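Local coordinates for protein Lic11098 (Leptospira interrogans serogroup Icterohaemorrhagiae serovar copenhageni, PDB 4U08) that is of unknown function but folds as a leucine-rich repeat solenoid and is regarded as a virulence factor of this pathogen, binding calcium and zinc ions in the crystal, at residues Leu42-Leu47 against Leu65-Gln70; Ser74-Met79 against Tyr97-Thr102; Lys106-Leu111 against Glu129-Leu134. All coordinates share one frame; numbering follows the deposited sequence.

Contact 1 of 3, residues Leu42-Leu47 against Leu65-Gln70; sequences LQNLQL and LQNLQQ
Leu65 pushes its CD2 methyl up against the backbone of Leu42, and this step recurs between successive coils of the leucine-rich repeat solenoid. CD2 lies 3.3 Å from Leu42 O, at the start of the type I turn Leu42-Leu45, in the groove between the side chains of Leu42 and Leu45. Leu65 makes the same turn with Leu68. Leu45 and Leu68 lie side by side and point the same way into the core. In both, CG is anti to the backbone N (chi1 -163° in Leu45), and Leu68 CD1 packs 4.0 Å from Leu45 CG. Leu45 CD2 also meets Leu65 CD1, so Leu45 rests against two leucines of the next coil.

The other side of the turn is polar. Asn67 points toward the first coil, and its ND2 donates to Gln43 O at 2.8 Å. This bond is nearly straight, and the acceptor lies in the amide plane. Asn44 ND2 repeats the step one coil earlier, binding Gln20 O. Water 1 donates to Asn67 O and accepts a weak bond from Gln46 NE2. Gln46 OE1 is held by Arg23.

The parallel pairing of strands 47-49 and 70-72 begins at Leu47 and Gln70. Leu47 CD1 leans 3.6 Å from Gln70 OE1, which bonds to His72. Gln46 O accepts two backbone bonds, from Gln69 N at 2.8 Å and from Gln70 N at 3.1 Å.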
# COMPACT_ATOMS: atom_id res chain seq x y z
N LEU A 42 -9.59 -35.54 16.15
CA LEU A 42 -10.21 -35.15 14.88
C LEU A 42 -9.18 -35.28 13.74
O LEU A 42 -8.71 -34.28 13.19
CB LEU A 42 -10.80 -33.72 14.95
CG LEU A 42 -11.68 -33.36 16.16
CD1 LEU A 42 -12.07 -31.90 16.12
CD2 LEU A 42 -12.94 -34.22 16.24
N GLN A 43 -8.83 -36.54 13.40
CA GLN A 43 -7.81 -36.90 12.41
C GLN A 43 -8.08 -36.42 10.98
O GLN A 43 -7.13 -36.29 10.21
CB GLN A 43 -7.54 -38.41 12.40
CG GLN A 43 -6.82 -38.93 13.66
CD GLN A 43 -5.38 -38.47 13.76
OE1 GLN A 43 -4.51 -38.85 12.96
NE2 GLN A 43 -5.09 -37.65 14.76
N ASN A 44 -9.36 -36.19 10.61
CA ASN A 44 -9.68 -35.74 9.26
C ASN A 44 -9.97 -34.23 9.16
O ASN A 44 -10.32 -33.75 8.09
CB ASN A 44 -10.82 -36.58 8.67
CG ASN A 44 -10.44 -38.02 8.46
OD1 ASN A 44 -9.35 -38.35 7.98
ND2 ASN A 44 -11.34 -38.92 8.81
N LEU A 45 -9.78 -33.48 10.27
CA LEU A 45 -10.00 -32.03 10.33
C LEU A 45 -9.13 -31.31 9.31
O LEU A 45 -7.93 -31.57 9.23
CB LEU A 45 -9.72 -31.51 11.76
CG LEU A 45 -10.27 -30.11 12.12
CD1 LEU A 45 -11.81 -30.09 12.13
CD2 LEU A 45 -9.75 -29.67 13.48
N GLN A 46 -9.75 -30.44 8.50
CA GLN A 46 -9.07 -29.68 7.45
C GLN A 46 -9.01 -28.21 7.79
O GLN A 46 -8.05 -27.53 7.41
CB GLN A 46 -9.77 -29.88 6.10
CG GLN A 46 -9.62 -31.29 5.55
CD GLN A 46 -10.13 -31.38 4.14
OE1 GLN A 46 -11.28 -31.74 3.90
NE2 GLN A 46 -9.28 -31.04 3.18
N LEU A 47 -10.03 -27.70 8.49
CA LEU A 47 -10.10 -26.30 8.88
C LEU A 47 -10.57 -26.18 10.32
O LEU A 47 -11.62 -26.73 10.71
CB LEU A 47 -11.00 -25.48 7.91
CG LEU A 47 -10.94 -23.95 8.04
CD1 LEU A 47 -11.16 -23.28 6.69
CD2 LEU A 47 -11.94 -23.40 9.08
N LEU A 65 -3.09 -33.12 14.26
CA LEU A 65 -3.98 -32.79 13.13
C LEU A 65 -3.20 -32.79 11.81
O LEU A 65 -2.93 -31.75 11.23
CB LEU A 65 -4.71 -31.45 13.39
CG LEU A 65 -5.46 -31.32 14.72
CD1 LEU A 65 -5.88 -29.89 14.98
CD2 LEU A 65 -6.67 -32.25 14.77
N GLN A 66 -2.83 -34.00 11.34
CA GLN A 66 -2.04 -34.20 10.12
C GLN A 66 -2.77 -33.83 8.83
O GLN A 66 -2.11 -33.63 7.82
CB GLN A 66 -1.46 -35.62 10.04
CG GLN A 66 -0.50 -35.99 11.18
CD GLN A 66 0.73 -35.10 11.23
OE1 GLN A 66 1.61 -35.16 10.36
NE2 GLN A 66 0.80 -34.24 12.23
N ASN A 67 -4.12 -33.72 8.86
CA ASN A 67 -4.87 -33.31 7.68
C ASN A 67 -5.23 -31.81 7.68
O ASN A 67 -5.77 -31.32 6.68
CB ASN A 67 -6.10 -34.19 7.47
CG ASN A 67 -5.74 -35.55 6.92
OD1 ASN A 67 -5.15 -35.67 5.83
ND2 ASN A 67 -6.04 -36.60 7.68
N LEU A 68 -4.92 -31.08 8.78
CA LEU A 68 -5.23 -29.65 8.91
C LEU A 68 -4.52 -28.79 7.86
O LEU A 68 -3.29 -28.84 7.76
CB LEU A 68 -4.92 -29.15 10.33
CG LEU A 68 -5.57 -27.83 10.76
CD1 LEU A 68 -7.08 -27.96 10.91
CD2 LEU A 68 -4.97 -27.34 12.06
N GLN A 69 -5.30 -28.04 7.06
CA GLN A 69 -4.82 -27.16 5.98
C GLN A 69 -4.89 -25.69 6.39
O GLN A 69 -4.11 -24.88 5.89
CB GLN A 69 -5.63 -27.39 4.70
CG GLN A 69 -5.45 -28.80 4.11
CD GLN A 69 -6.20 -29.00 2.81
OE1 GLN A 69 -7.41 -28.72 2.71
NE2 GLN A 69 -5.52 -29.53 1.81
N GLN A 70 -5.84 -25.34 7.29
CA GLN A 70 -6.03 -23.97 7.74
C GLN A 70 -6.27 -23.89 9.24
O GLN A 70 -7.18 -24.54 9.76
CB GLN A 70 -7.19 -23.27 6.99
CG GLN A 70 -6.95 -23.10 5.49
CD GLN A 70 -7.95 -22.16 4.85
OE1 GLN A 70 -8.45 -21.20 5.45
NE2 GLN A 70 -8.22 -22.38 3.58
O HOH W 1 -6.59 -32.40 4.31

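Contact 2 of 3, residues Ser74-Met79 against Tyr97-Thr102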
# COMPACT_ATOMS: atom_id res chain seq x y z
N SER A 74 -6.78 -16.01 15.09
CA SER A 74 -6.74 -14.57 15.23
C SER A 74 -7.59 -14.08 16.38
O SER A 74 -8.54 -14.75 16.78
CB SER A 74 -7.20 -13.91 13.93
OG SER A 74 -6.41 -14.35 12.84
N LYS A 75 -7.24 -12.91 16.92
CA LYS A 75 -7.97 -12.23 17.98
C LYS A 75 -8.18 -13.12 19.23
O LYS A 75 -9.31 -13.37 19.65
CB LYS A 75 -9.29 -11.62 17.44
CG LYS A 75 -9.08 -10.63 16.29
CD LYS A 75 -10.39 -10.14 15.69
CE LYS A 75 -10.65 -10.73 14.33
NZ LYS A 75 -11.98 -10.35 13.80
N ASN A 76 -7.08 -13.61 19.78
CA ASN A 76 -7.05 -14.36 21.03
C ASN A 76 -6.03 -13.63 21.89
O ASN A 76 -5.73 -12.46 21.61
CB ASN A 76 -6.66 -15.82 20.80
CG ASN A 76 -7.81 -16.66 20.39
OD1 ASN A 76 -8.58 -17.11 21.22
ND2 ASN A 76 -7.97 -16.85 19.10
N GLN A 77 -5.48 -14.30 22.92
CA GLN A 77 -4.48 -13.71 23.80
C GLN A 77 -3.27 -14.66 23.88
O GLN A 77 -2.63 -14.75 24.93
CB GLN A 77 -5.09 -13.47 25.20
CG GLN A 77 -6.21 -12.43 25.26
CD GLN A 77 -7.06 -12.52 26.51
OE1 GLN A 77 -7.15 -13.57 27.18
NE2 GLN A 77 -7.75 -11.44 26.84
N LEU A 78 -2.95 -15.36 22.74
CA LEU A 78 -1.88 -16.36 22.68
C LEU A 78 -0.54 -15.78 23.07
O LEU A 78 -0.11 -14.79 22.48
CB LEU A 78 -1.79 -17.06 21.33
CG LEU A 78 -2.97 -17.92 20.90
CD1 LEU A 78 -2.76 -18.43 19.50
CD2 LEU A 78 -3.19 -19.10 21.84
N MSE A 79 0.09 -16.36 24.10
CA MSE A 79 1.37 -15.92 24.64
C MSE A 79 2.54 -16.67 24.01
O MSE A 79 3.65 -16.15 23.99
CB MSE A 79 1.39 -16.06 26.17
CG MSE A 79 0.21 -15.39 26.86
SE MSE A 79 0.68 -14.57 28.40
CE MSE A 79 1.83 -13.36 27.79
N TYR A 97 -3.04 -13.22 13.62
CA TYR A 97 -3.12 -11.79 13.86
C TYR A 97 -3.89 -11.47 15.14
O TYR A 97 -4.82 -12.18 15.50
CB TYR A 97 -3.61 -10.98 12.63
CG TYR A 97 -5.03 -11.21 12.18
CD1 TYR A 97 -6.08 -10.48 12.71
CD2 TYR A 97 -5.30 -12.06 11.10
CE1 TYR A 97 -7.39 -10.65 12.25
CE2 TYR A 97 -6.61 -12.22 10.62
CZ TYR A 97 -7.65 -11.53 11.21
OH TYR A 97 -8.94 -11.70 10.75
N GLU A 98 -3.45 -10.42 15.84
CA GLU A 98 -4.00 -9.94 17.11
C GLU A 98 -3.90 -11.01 18.21
O GLU A 98 -4.88 -11.68 18.57
CB GLU A 98 -5.42 -9.34 16.97
CG GLU A 98 -5.70 -8.25 17.99
CD GLU A 98 -4.92 -6.96 17.80
OE1 GLU A 98 -5.26 -6.19 16.88
OE2 GLU A 98 -3.97 -6.72 18.58
N ASN A 99 -2.67 -11.22 18.69
CA ASN A 99 -2.32 -12.09 19.80
C ASN A 99 -1.19 -11.41 20.55
O ASN A 99 -0.86 -10.25 20.25
CB ASN A 99 -1.96 -13.49 19.31
CG ASN A 99 -3.16 -14.33 19.03
OD1 ASN A 99 -3.87 -14.73 19.95
ND2 ASN A 99 -3.44 -14.59 17.77
N GLN A 100 -0.57 -12.10 21.51
CA GLN A 100 0.52 -11.50 22.27
C GLN A 100 1.82 -12.32 22.14
O GLN A 100 2.53 -12.50 23.12
CB GLN A 100 0.10 -11.31 23.74
CG GLN A 100 -0.76 -10.08 23.95
CD GLN A 100 -1.41 -10.12 25.30
OE1 GLN A 100 -0.75 -9.95 26.33
NE2 GLN A 100 -2.70 -10.40 25.33
N LEU A 101 2.11 -12.81 20.92
CA LEU A 101 3.30 -13.61 20.68
C LEU A 101 4.55 -12.74 20.72
O LEU A 101 4.58 -11.67 20.12
CB LEU A 101 3.22 -14.40 19.36
CG LEU A 101 2.04 -15.36 19.19
CD1 LEU A 101 1.98 -15.86 17.78
CD2 LEU A 101 2.11 -16.54 20.14
N THR A 102 5.55 -13.18 21.50
CA THR A 102 6.84 -12.50 21.65
C THR A 102 7.92 -13.29 20.92
O THR A 102 9.02 -12.78 20.73
CB THR A 102 7.20 -12.31 23.14
OG1 THR A 102 7.08 -13.56 23.81
CG2 THR A 102 6.35 -11.26 23.81
O HOH W 2 5.71 -16.45 22.20
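Asn99, Gln100 and Tyr97 on one coil, with Leu78 and Ser74 on the other, account for much of this contact between neighbouring leucine-rich repeats. Asn99 belongs to the asparagine ladder of the fold. Its side chain lies beside that of Leu78 and points the same way. CG is anti to the carbonyl carbon (chi1 -81°), which turns OD1 toward the preceding coil. There OD1 accepts a hydrogen bond from Leu78 N at 3.0 Å. The donor is tilted from the carbonyl plane. ND2 of the same amide donates to Leu73 O and Leu96 O, so both ends of this buried group have partners. Asn76 holds the equivalent place one coil earlier, where its OD1 accepts from Leu55 N.

Gln100 N donates to Leu78 O at 2.9 Å. The Gln100 chain extends beside Gln77, and its NE2 comes 3.9 Å from Gln77 CB. Their amide planes stand almost perpendicular, 83° apart. Leu101 CD2 meets Leu78 CB on the core side at 4.1 Å.

Tyr97 lays one ring face under Ser74. Ser74 CB sits 3.5 Å from the ring centroid, almost on the normal, as a CH-pi contact. Ser74 OG lies over the same face toward the rim. This buried hydroxyl has no polar partner in the model. Lys75 N donates to Tyr97 O at 2.9 Å, and Asn76 N to Glu98 O at 3.2 Å.

Both segments begin just beyond parallel strands, 70-72 and 93-95. They carry the backbone away from those strands into the loops that lead to strands 93-95 and 116-118.

Contact 3 of 3, residues Lys106-Leu111 against Glu129-Leu134; sequences KEIGQL and EDIEQL
Asp130 packs its CB against Lys106 O, 3.3 Å away, where two short 3-10 turns of successive leucine-rich repeats lie next to each other. No direct hydrogen bond crosses between them. The turns are held internally by their own bonds, such as Gly109 N to Lys106 O and Gln133 N to Asp130 O.

The apolar contacts lie on the core side. Ile108 and Ile131 run side by side, pointing the same way. The branch CG2 of Ile108 meets CD1 of Ile131 at 3.9 Å. Leu134 reaches across with CD2, which lies 3.3 Å from Leu111 O and 3.4 Å from Ile108 O. Its CG stands anti to the carbonyl carbon (chi1 -59°), and the methyl thus fits against the carbonyl end of the first turn. Leu111 CB is a looser neighbour of the same methyl.

Backbone packing centres on Gly109. Its CA comes 3.3 Å from Asp130 O, a close approach that leaves little room between the turns. Gln133 CB touches Gly109 O.

The polar link is indirect. Water 3 donates to Lys106 O at 2.8 Å and to Asp130 OD2 at 3.3 Å, bridging the turns. Asp130 OD1 instead lies beside Lys106 CB. The charged ends stay apart, with Lys106 NZ 6.1 Å from Asp130 OD2, so any attraction is probably modest.

Gln112, just after the first segment, adds a tie: its NE2 donates to both Gly109 O and Gln133 O. The 3-10 segment 106-110 lies between strands 93-95 and 116-118, and the 3-10 segment 129-133 lies between strands 116-118 and 139-141.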
# COMPACT_ATOMS: atom_id res chain seq x y z
N LYS A 106 11.37 -22.31 16.46
CA LYS A 106 12.20 -22.67 15.30
C LYS A 106 11.52 -23.73 14.43
O LYS A 106 11.77 -23.76 13.22
CB LYS A 106 13.62 -23.12 15.73
CG LYS A 106 13.64 -24.32 16.68
CD LYS A 106 15.03 -24.93 16.79
CE LYS A 106 14.99 -26.24 17.53
NZ LYS A 106 16.27 -26.98 17.35
N GLU A 107 10.63 -24.57 15.03
CA GLU A 107 9.88 -25.65 14.38
C GLU A 107 8.90 -25.14 13.31
O GLU A 107 8.34 -25.94 12.57
CB GLU A 107 9.15 -26.53 15.41
CG GLU A 107 10.08 -27.38 16.27
CD GLU A 107 10.80 -26.69 17.42
OE1 GLU A 107 10.41 -25.55 17.78
OE2 GLU A 107 11.75 -27.29 17.96
N ILE A 108 8.74 -23.80 13.20
CA ILE A 108 7.92 -23.17 12.17
C ILE A 108 8.52 -23.50 10.81
O ILE A 108 7.76 -23.68 9.86
CB ILE A 108 7.75 -21.64 12.41
CG1 ILE A 108 6.46 -21.09 11.75
CG2 ILE A 108 9.00 -20.82 12.00
CD1 ILE A 108 5.22 -21.18 12.63
N GLY A 109 9.85 -23.65 10.74
CA GLY A 109 10.60 -24.00 9.54
C GLY A 109 10.24 -25.36 8.99
O GLY A 109 10.53 -25.65 7.83
N GLN A 110 9.58 -26.22 9.81
CA GLN A 110 9.14 -27.55 9.42
C GLN A 110 7.86 -27.50 8.58
O GLN A 110 7.58 -28.46 7.85
CB GLN A 110 8.92 -28.43 10.65
CG GLN A 110 10.22 -28.99 11.23
CD GLN A 110 10.10 -29.41 12.68
OE1 GLN A 110 11.07 -29.35 13.43
NE2 GLN A 110 8.91 -29.85 13.11
N LEU A 111 7.07 -26.39 8.69
CA LEU A 111 5.80 -26.18 7.97
C LEU A 111 6.05 -25.89 6.51
O LEU A 111 5.71 -24.81 6.02
CB LEU A 111 4.96 -25.06 8.63
CG LEU A 111 4.54 -25.26 10.07
CD1 LEU A 111 3.73 -24.09 10.57
CD2 LEU A 111 3.77 -26.56 10.26
N GLU A 129 15.88 -18.01 12.39
CA GLU A 129 16.53 -18.06 11.08
C GLU A 129 15.89 -19.17 10.22
O GLU A 129 15.91 -19.06 9.00
CB GLU A 129 18.04 -18.29 11.23
CG GLU A 129 18.80 -17.06 11.72
CD GLU A 129 20.27 -17.29 12.03
OE1 GLU A 129 20.76 -16.70 13.01
OE2 GLU A 129 20.94 -18.04 11.28
N ASP A 130 15.29 -20.19 10.87
CA ASP A 130 14.58 -21.36 10.28
C ASP A 130 13.42 -20.95 9.34
O ASP A 130 12.91 -21.78 8.59
CB ASP A 130 14.04 -22.24 11.40
CG ASP A 130 15.13 -22.67 12.36
OD1 ASP A 130 15.56 -21.82 13.20
OD2 ASP A 130 15.64 -23.80 12.21
N ILE A 131 13.05 -19.67 9.37
CA ILE A 131 12.02 -19.08 8.51
C ILE A 131 12.44 -19.21 7.04
O ILE A 131 11.58 -19.36 6.19
CB ILE A 131 11.71 -17.63 8.98
CG1 ILE A 131 10.24 -17.28 8.74
CG2 ILE A 131 12.66 -16.56 8.41
CD1 ILE A 131 9.40 -17.57 9.97
N GLU A 132 13.77 -19.27 6.77
CA GLU A 132 14.35 -19.42 5.44
C GLU A 132 13.98 -20.74 4.76
O GLU A 132 14.13 -20.85 3.56
CB GLU A 132 15.89 -19.22 5.46
CG GLU A 132 16.68 -20.37 6.07
CD GLU A 132 18.19 -20.17 6.19
OE1 GLU A 132 18.76 -19.39 5.40
OE2 GLU A 132 18.79 -20.82 7.08
N GLN A 133 13.51 -21.73 5.52
CA GLN A 133 13.11 -23.03 4.99
C GLN A 133 11.69 -23.01 4.39
O GLN A 133 11.30 -23.98 3.75
CB GLN A 133 13.22 -24.13 6.06
CG GLN A 133 14.67 -24.49 6.46
CD GLN A 133 15.53 -25.05 5.35
OE1 GLN A 133 15.92 -24.34 4.41
NE2 GLN A 133 15.94 -26.30 5.50
N LEU A 134 10.92 -21.92 4.62
CA LEU A 134 9.53 -21.80 4.13
C LEU A 134 9.54 -21.42 2.64
O LEU A 134 9.20 -20.30 2.25
CB LEU A 134 8.75 -20.79 4.98
CG LEU A 134 8.64 -21.10 6.47
CD1 LEU A 134 7.98 -19.96 7.21
CD2 LEU A 134 7.88 -22.41 6.73
O HOH W 3 12.99 -25.62 11.60

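All three contacts join one coil of the solenoid to the next, at different points around it. Contact 1 lies where the chain enters a strand, contact 2 where it leaves one, and contact 3 on the 3-10 turns between strands. Contacts 1 and 2 are partly buried and joined by backbone hydrogen bonds, two in the first and three in the second, each with an asparagine amide bonding across the coils. Contact 3 is largely buried, with no direct hydrogen bond between its segments; packing, a water bridge and the amide of Gln112 join them. Contact 2 has the most exposed residues and is the one with an aromatic ring. The centres lie about 20 Å apart.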